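Local coordinates for uncharacterized protein (Bacteroides ovatus CL02T12C04, PDB 6PTM), which probably acts as an exo-carrageenase of glycoside hydrolase family 42, cleaving carrageenan chains from one end, at residues Y587-F592 and E676-A681; D613-Y618 and Q632-E637. One frame throughout, in Å; residues are numbered along the deposited sequence.

Contact 1 of 2, residues Y587-F592 and E676-A681; sequences YEKLNF and EMKNEA
K678 sends its CG anti to the backbone N (chi1 171°), and from there the chain runs extended toward the end of the facing helix. L590 turns the other way: its CG lies beside its own backbone N and opposite the carbonyl carbon (chi1 -63°), which, with chi2 near 180°, brings CD2 against the CA and CB of K678. The two side chains run antiparallel alongside one another. This is helix-helix packing between helix 579-590 and helix 674-687, in a flavodoxin-like domain, a parallel five-stranded sheet of order 2-1-3-4-5.

L590 CD2 is the methyl that does the touching. It lies 3.9 Å from K678 CA and also reaches A681 CB, at 4.2 Å. This apolar patch is the buried side of the contact. L590 also touches I597 and A681 touches L564, both on strands of the sheet.

The outer side belongs to the two lysines, whose side chains cross at about a right angle. K589 CG packs on K678 CB at 4.2 Å. K589 NZ and K678 NZ are 5.8 Å apart, and K589 NZ turns to a hydrogen bond with N675 OD1. K678 NZ lies 3.6 Å from K589 O without a direct hydrogen bond. The carbonyls at the end of helix 579-590 would probably favour its charge. The link itself runs through a water. Replacing K678 by an alanine would probably leave this water without one of its two donors and strip the aliphatic chain from beside K589 O.

The water thus joins the helix end, the turn after it and the second helix. It donates to K589 O at 2.8 Å, and accepts from F592 N and from K678 NZ, each 3.1 Å away.

Contact 2 of 2, residues D613-Y618 and Q632-E637; sequences DAIVVY and QKYLDE
Y634 points its ring from helix 625-636 onto I615 of strand 614-617. Strand and helix are the first two elements of a beta-alpha-beta unit, completed by strand 640-643. Y634 CB leaves the helix toward the strand. CG stands anti to the backbone N (chi1 169°), which carries the ring out from the helix to I615. CG itself comes only marginally near I615 CD1, at 4.2 Å.

The next ring atom does more. Y634 CD2 is 3.6 Å from I615 CD1, the closest apolar approach between the two side chains. Y634 CE2 is 3.8 Å from I615 CD1 and also meets I615 CG1. The methyl meets the ring obliquely. I615 can offer this branch because CG1 lies beside its own backbone N, opposite the carbonyl carbon (chi1 -65°).

The hydroxyl reaches the start of the strand. Y634 OH is 3.7 Å from A614 CA. It also comes within 3.5 Å of D613 O, but at a poor angle, so this is proximity and not a hydrogen bond. The polar partner of the hydroxyl is T640 N, in a weak hydrogen bond.

The ring of W612 also meets that of Y634, with the planes at about 60°, and V641 touches Y634 from strand 640-643. I615 touches F567 of strand 564-567. Helix 625-636 thus covers one face of the parallel sheet, while A614 turns away from it, onto A684 of helix 674-687.

How the contacts relate
Both contacts belong to the same flavodoxin-like domain, with centres 16 Å apart. Contact 2 is buried and joins a strand to a helix close by in sequence. Contact 1 joins two helices far apart in sequence and is only partly buried, with lysines and a water along its outer side. The chemistry follows: one aromatic ring against an aliphatic branch in contact 2, methyl packing and a water bridge in contact 1. Strand 614-617 connects them. I615 faces helix 625-636, whereas V616 faces helix 674-687. There M677 SD lies 4.1 Å from V616 CB, and A681 CB lies 4.2 Å from V616 CG1.

Contact 1 of 2, residues Y587-F592 and E676-A681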
loop_
_atom_site.group_PDB
_atom_site.type_symbol
_atom_site.label_atom_id
_atom_site.label_comp_id
_atom_site.label_asym_id
_atom_site.label_seq_id
_atom_site.Cartn_x
_atom_site.Cartn_y
_atom_site.Cartn_z
ATOM N N TYR A 587 -11.704 -4.276 -13.308
ATOM C CA TYR A 587 -10.668 -4.965 -12.481
ATOM C C TYR A 587 -11.281 -6.164 -11.759
ATOM O O TYR A 587 -10.744 -7.268 -11.848
ATOM C CB TYR A 587 -10.088 -4.025 -11.425
ATOM C CG TYR A 587 -9.021 -4.635 -10.562
ATOM C CD1 TYR A 587 -7.743 -4.864 -11.048
ATOM C CD2 TYR A 587 -9.304 -5.055 -9.273
ATOM C CE1 TYR A 587 -6.757 -5.449 -10.261
ATOM C CE2 TYR A 587 -8.328 -5.633 -8.465
ATOM C CZ TYR A 587 -7.045 -5.808 -8.952
ATOM O OH TYR A 587 -6.101 -6.362 -8.169
ATOM N N GLU A 588 -12.369 -5.936 -11.021
ATOM C CA GLU A 588 -13.096 -6.990 -10.247
ATOM C C GLU A 588 -13.551 -8.111 -11.196
ATOM O O GLU A 588 -13.442 -9.321 -10.857
ATOM C CB GLU A 588 -14.286 -6.342 -9.556
ATOM C CG GLU A 588 -15.143 -7.285 -8.755
ATOM C CD GLU A 588 -16.262 -6.574 -8.017
ATOM O OE1 GLU A 588 -17.031 -5.821 -8.675
ATOM O OE2 GLU A 588 -16.380 -6.785 -6.802
ATOM N N LYS A 589 -14.058 -7.721 -12.356
ATOM C CA LYS A 589 -14.560 -8.668 -13.370
ATOM C C LYS A 589 -13.428 -9.586 -13.814
ATOM O O LYS A 589 -13.703 -10.744 -14.033
ATOM C CB LYS A 589 -15.188 -7.892 -14.532
ATOM C CG LYS A 589 -15.904 -8.767 -15.526
ATOM C CD LYS A 589 -17.148 -9.397 -14.918
ATOM C CE LYS A 589 -18.034 -10.048 -15.945
ATOM N NZ LYS A 589 -19.249 -10.573 -15.271
ATOM N N LEU A 590 -12.187 -9.095 -13.909
ATOM C CA LEU A 590 -11.067 -9.872 -14.480
ATOM C C LEU A 590 -10.247 -10.586 -13.390
ATOM O O LEU A 590 -9.522 -11.472 -13.741
ATOM C CB LEU A 590 -10.163 -8.947 -15.303
ATOM C CG LEU A 590 -10.773 -8.275 -16.535
ATOM C CD1 LEU A 590 -9.716 -7.409 -17.213
ATOM C CD2 LEU A 590 -11.357 -9.290 -17.509
ATOM N N ASN A 591 -10.341 -10.188 -12.129
ATOM C CA ASN A 591 -9.319 -10.489 -11.094
ATOM C C ASN A 591 -9.479 -11.867 -10.426
ATOM O O ASN A 591 -8.576 -12.239 -9.615
ATOM C CB ASN A 591 -9.332 -9.481 -9.951
ATOM C CG ASN A 591 -8.095 -9.631 -9.096
ATOM O OD1 ASN A 591 -6.996 -9.656 -9.638
ATOM N ND2 ASN A 591 -8.276 -9.771 -7.794
ATOM N N PHE A 592 -10.513 -12.641 -10.756
ATOM C CA PHE A 592 -10.743 -13.943 -10.085
ATOM C C PHE A 592 -10.676 -15.068 -11.112
ATOM O O PHE A 592 -11.385 -16.052 -10.936
ATOM C CB PHE A 592 -12.067 -13.904 -9.300
ATOM C CG PHE A 592 -12.080 -12.822 -8.260
ATOM C CD1 PHE A 592 -12.460 -11.533 -8.601
ATOM C CD2 PHE A 592 -11.625 -13.065 -6.982
ATOM C CE1 PHE A 592 -12.430 -10.522 -7.669
ATOM C CE2 PHE A 592 -11.606 -12.050 -6.044
ATOM C CZ PHE A 592 -11.985 -10.772 -6.397
ATOM N N GLU A 676 -18.800 -9.630 -22.454
ATOM C CA GLU A 676 -18.065 -9.715 -23.733
ATOM C C GLU A 676 -16.613 -9.294 -23.495
ATOM O O GLU A 676 -15.703 -9.943 -24.020
ATOM C CB GLU A 676 -18.688 -8.803 -24.791
ATOM C CG GLU A 676 -20.107 -9.194 -25.163
ATOM C CD GLU A 676 -20.754 -8.288 -26.192
ATOM O OE1 GLU A 676 -20.080 -7.349 -26.644
ATOM O OE2 GLU A 676 -21.925 -8.552 -26.558
ATOM N N MET A 677 -16.391 -8.200 -22.773
ATOM C CA MET A 677 -14.997 -7.691 -22.620
ATOM C C MET A 677 -14.174 -8.776 -21.918
ATOM O O MET A 677 -13.091 -9.120 -22.411
ATOM C CB MET A 677 -14.969 -6.382 -21.825
ATOM C CG MET A 677 -13.569 -5.875 -21.528
ATOM S SD MET A 677 -13.608 -4.151 -21.008
ATOM C CE MET A 677 -13.857 -3.356 -22.603
ATOM N N LYS A 678 -14.703 -9.364 -20.838
ATOM C CA LYS A 678 -14.002 -10.478 -20.140
ATOM C C LYS A 678 -13.771 -11.653 -21.100
ATOM O O LYS A 678 -12.631 -12.180 -21.139
ATOM C CB LYS A 678 -14.748 -10.935 -18.889
ATOM C CG LYS A 678 -14.182 -12.213 -18.288
ATOM C CD LYS A 678 -14.876 -12.619 -17.005
ATOM C CE LYS A 678 -14.443 -13.980 -16.507
ATOM N NZ LYS A 678 -14.661 -14.087 -15.052
ATOM N N ASN A 679 -14.796 -12.083 -21.855
ATOM C CA ASN A 679 -14.676 -13.245 -22.779
ATOM C C ASN A 679 -13.560 -12.965 -23.782
ATOM O O ASN A 679 -12.694 -13.841 -24.005
ATOM C CB ASN A 679 -15.980 -13.561 -23.520
ATOM C CG ASN A 679 -17.064 -14.037 -22.583
ATOM O OD1 ASN A 679 -16.782 -14.408 -21.445
ATOM N ND2 ASN A 679 -18.308 -13.984 -23.036
ATOM N N GLU A 680 -13.544 -11.780 -24.387
ATOM C CA GLU A 680 -12.470 -11.479 -25.375
ATOM C C GLU A 680 -11.103 -11.426 -24.653
ATOM O O GLU A 680 -10.122 -11.969 -25.180
ATOM C CB GLU A 680 -12.843 -10.213 -26.148
ATOM C CG GLU A 680 -14.102 -10.409 -26.978
ATOM C CD GLU A 680 -13.913 -11.298 -28.194
ATOM O OE1 GLU A 680 -12.781 -11.692 -28.471
ATOM O OE2 GLU A 680 -14.909 -11.597 -28.852
ATOM N N ALA A 681 -11.029 -10.842 -23.459
ATOM C CA ALA A 681 -9.740 -10.726 -22.711
ATOM C C ALA A 681 -9.152 -12.123 -22.470
ATOM O O ALA A 681 -7.968 -12.359 -22.778
ATOM C CB ALA A 681 -9.936 -9.972 -21.414
HETATM O O HOH W 1 -12.463 -13.047 -13.119
#

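Contact 2 of 2, residues D613-Y618 and Q632-E637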
loop_
_atom_site.group_PDB
_atom_site.type_symbol
_atom_site.label_atom_id
_atom_site.label_comp_id
_atom_site.label_asym_id
_atom_site.label_seq_id
_atom_site.Cartn_x
_atom_site.Cartn_y
_atom_site.Cartn_z
ATOM N N ASP A 613 -0.853 -9.608 -23.269
ATOM C CA ASP A 613 -1.527 -10.184 -24.461
ATOM C C ASP A 613 -2.600 -9.195 -24.916
ATOM O O ASP A 613 -2.980 -9.199 -26.082
ATOM C CB ASP A 613 -2.138 -11.549 -24.123
ATOM C CG ASP A 613 -1.178 -12.557 -23.548
ATOM O OD1 ASP A 613 -0.045 -12.557 -24.017
ATOM O OD2 ASP A 613 -1.586 -13.341 -22.605
ATOM N N ALA A 614 -3.138 -8.374 -24.017
ATOM C CA ALA A 614 -4.186 -7.427 -24.424
ATOM C C ALA A 614 -4.284 -6.251 -23.463
ATOM O O ALA A 614 -4.012 -6.449 -22.268
ATOM C CB ALA A 614 -5.519 -8.144 -24.525
ATOM N N ILE A 615 -4.695 -5.106 -24.018
ATOM C CA ILE A 615 -5.178 -3.924 -23.263
ATOM C C ILE A 615 -6.708 -3.900 -23.363
ATOM O O ILE A 615 -7.273 -4.026 -24.483
ATOM C CB ILE A 615 -4.488 -2.656 -23.800
ATOM C CG1 ILE A 615 -2.975 -2.707 -23.541
ATOM C CG2 ILE A 615 -5.145 -1.387 -23.263
ATOM C CD1 ILE A 615 -2.184 -1.583 -24.233
ATOM N N VAL A 616 -7.373 -3.670 -22.237
ATOM C CA VAL A 616 -8.841 -3.482 -22.232
ATOM C C VAL A 616 -9.091 -1.999 -21.989
ATOM O O VAL A 616 -8.394 -1.418 -21.162
ATOM C CB VAL A 616 -9.556 -4.422 -21.244
ATOM C CG1 VAL A 616 -9.181 -5.863 -21.509
ATOM C CG2 VAL A 616 -9.307 -4.073 -19.795
ATOM N N VAL A 617 -10.001 -1.407 -22.758
ATOM C CA VAL A 617 -10.368 0.027 -22.638
ATOM C C VAL A 617 -11.866 0.090 -22.358
ATOM O O VAL A 617 -12.676 -0.277 -23.243
ATOM C CB VAL A 617 -9.967 0.862 -23.867
ATOM C CG1 VAL A 617 -10.307 2.330 -23.618
ATOM C CG2 VAL A 617 -8.502 0.693 -24.224
ATOM N N TYR A 618 -12.202 0.483 -21.136
ATOM C CA TYR A 618 -13.568 0.407 -20.574
ATOM C C TYR A 618 -13.948 1.767 -20.026
ATOM O O TYR A 618 -13.174 2.291 -19.182
ATOM C CB TYR A 618 -13.653 -0.640 -19.462
ATOM C CG TYR A 618 -14.994 -0.796 -18.805
ATOM C CD1 TYR A 618 -16.075 -1.348 -19.474
ATOM C CD2 TYR A 618 -15.174 -0.412 -17.492
ATOM C CE1 TYR A 618 -17.303 -1.504 -18.845
ATOM C CE2 TYR A 618 -16.388 -0.558 -16.847
ATOM C CZ TYR A 618 -17.441 -1.147 -17.516
ATOM O OH TYR A 618 -18.608 -1.289 -16.847
ATOM N N GLN A 632 -2.229 3.149 -30.487
ATOM C CA GLN A 632 -2.113 2.825 -31.942
ATOM C C GLN A 632 -0.781 2.114 -32.170
ATOM O O GLN A 632 -0.777 1.052 -32.873
ATOM C CB GLN A 632 -2.249 4.061 -32.851
ATOM C CG GLN A 632 -2.308 3.713 -34.353
ATOM C CD GLN A 632 -3.395 2.720 -34.682
ATOM O OE1 GLN A 632 -4.587 3.008 -34.554
ATOM N NE2 GLN A 632 -2.989 1.506 -35.048
ATOM N N LYS A 633 0.303 2.637 -31.586
ATOM C CA LYS A 633 1.668 2.064 -31.776
ATOM C C LYS A 633 1.659 0.618 -31.266
ATOM O O LYS A 633 2.358 -0.237 -31.856
ATOM C CB LYS A 633 2.769 2.907 -31.115
ATOM C CG LYS A 633 3.097 4.216 -31.820
ATOM C CD LYS A 633 4.412 4.869 -31.421
ATOM N N TYR A 634 0.888 0.319 -30.216
ATOM C CA TYR A 634 0.798 -1.053 -29.685
ATOM C C TYR A 634 0.047 -1.935 -30.693
ATOM O O TYR A 634 0.521 -3.046 -30.913
ATOM C CB TYR A 634 0.176 -1.053 -28.287
ATOM C CG TYR A 634 -0.194 -2.422 -27.804
ATOM C CD1 TYR A 634 0.761 -3.388 -27.571
ATOM C CD2 TYR A 634 -1.509 -2.729 -27.568
ATOM C CE1 TYR A 634 0.403 -4.643 -27.114
ATOM C CE2 TYR A 634 -1.894 -3.976 -27.134
ATOM C CZ TYR A 634 -0.930 -4.932 -26.890
ATOM O OH TYR A 634 -1.343 -6.169 -26.501
ATOM N N LEU A 635 -1.039 -1.452 -31.309
ATOM C CA LEU A 635 -1.746 -2.190 -32.398
ATOM C C LEU A 635 -0.799 -2.426 -33.578
ATOM O O LEU A 635 -0.844 -3.547 -34.130
ATOM C CB LEU A 635 -3.007 -1.439 -32.837
ATOM C CG LEU A 635 -4.151 -1.489 -31.824
ATOM C CD1 LEU A 635 -5.207 -0.445 -32.125
ATOM C CD2 LEU A 635 -4.781 -2.873 -31.754
ATOM N N ASP A 636 0.038 -1.438 -33.907
ATOM C CA ASP A 636 1.043 -1.487 -35.003
ATOM C C ASP A 636 2.130 -2.529 -34.700
ATOM O O ASP A 636 2.731 -2.999 -35.680
ATOM C CB ASP A 636 1.704 -0.126 -35.285
ATOM C CG ASP A 636 0.733 0.972 -35.692
ATOM O OD1 ASP A 636 -0.390 0.638 -36.029
ATOM O OD2 ASP A 636 1.120 2.167 -35.649
ATOM N N GLU A 637 2.369 -2.906 -33.437
ATOM C CA GLU A 637 3.270 -4.047 -33.113
ATOM C C GLU A 637 2.503 -5.375 -33.038
ATOM O O GLU A 637 3.029 -6.273 -32.428
ATOM C CB GLU A 637 3.910 -3.981 -31.723
ATOM C CG GLU A 637 4.590 -2.695 -31.317
ATOM C CD GLU A 637 4.805 -2.636 -29.799
ATOM O OE1 GLU A 637 4.101 -3.360 -28.985
ATOM O OE2 GLU A 637 5.686 -1.874 -29.423
#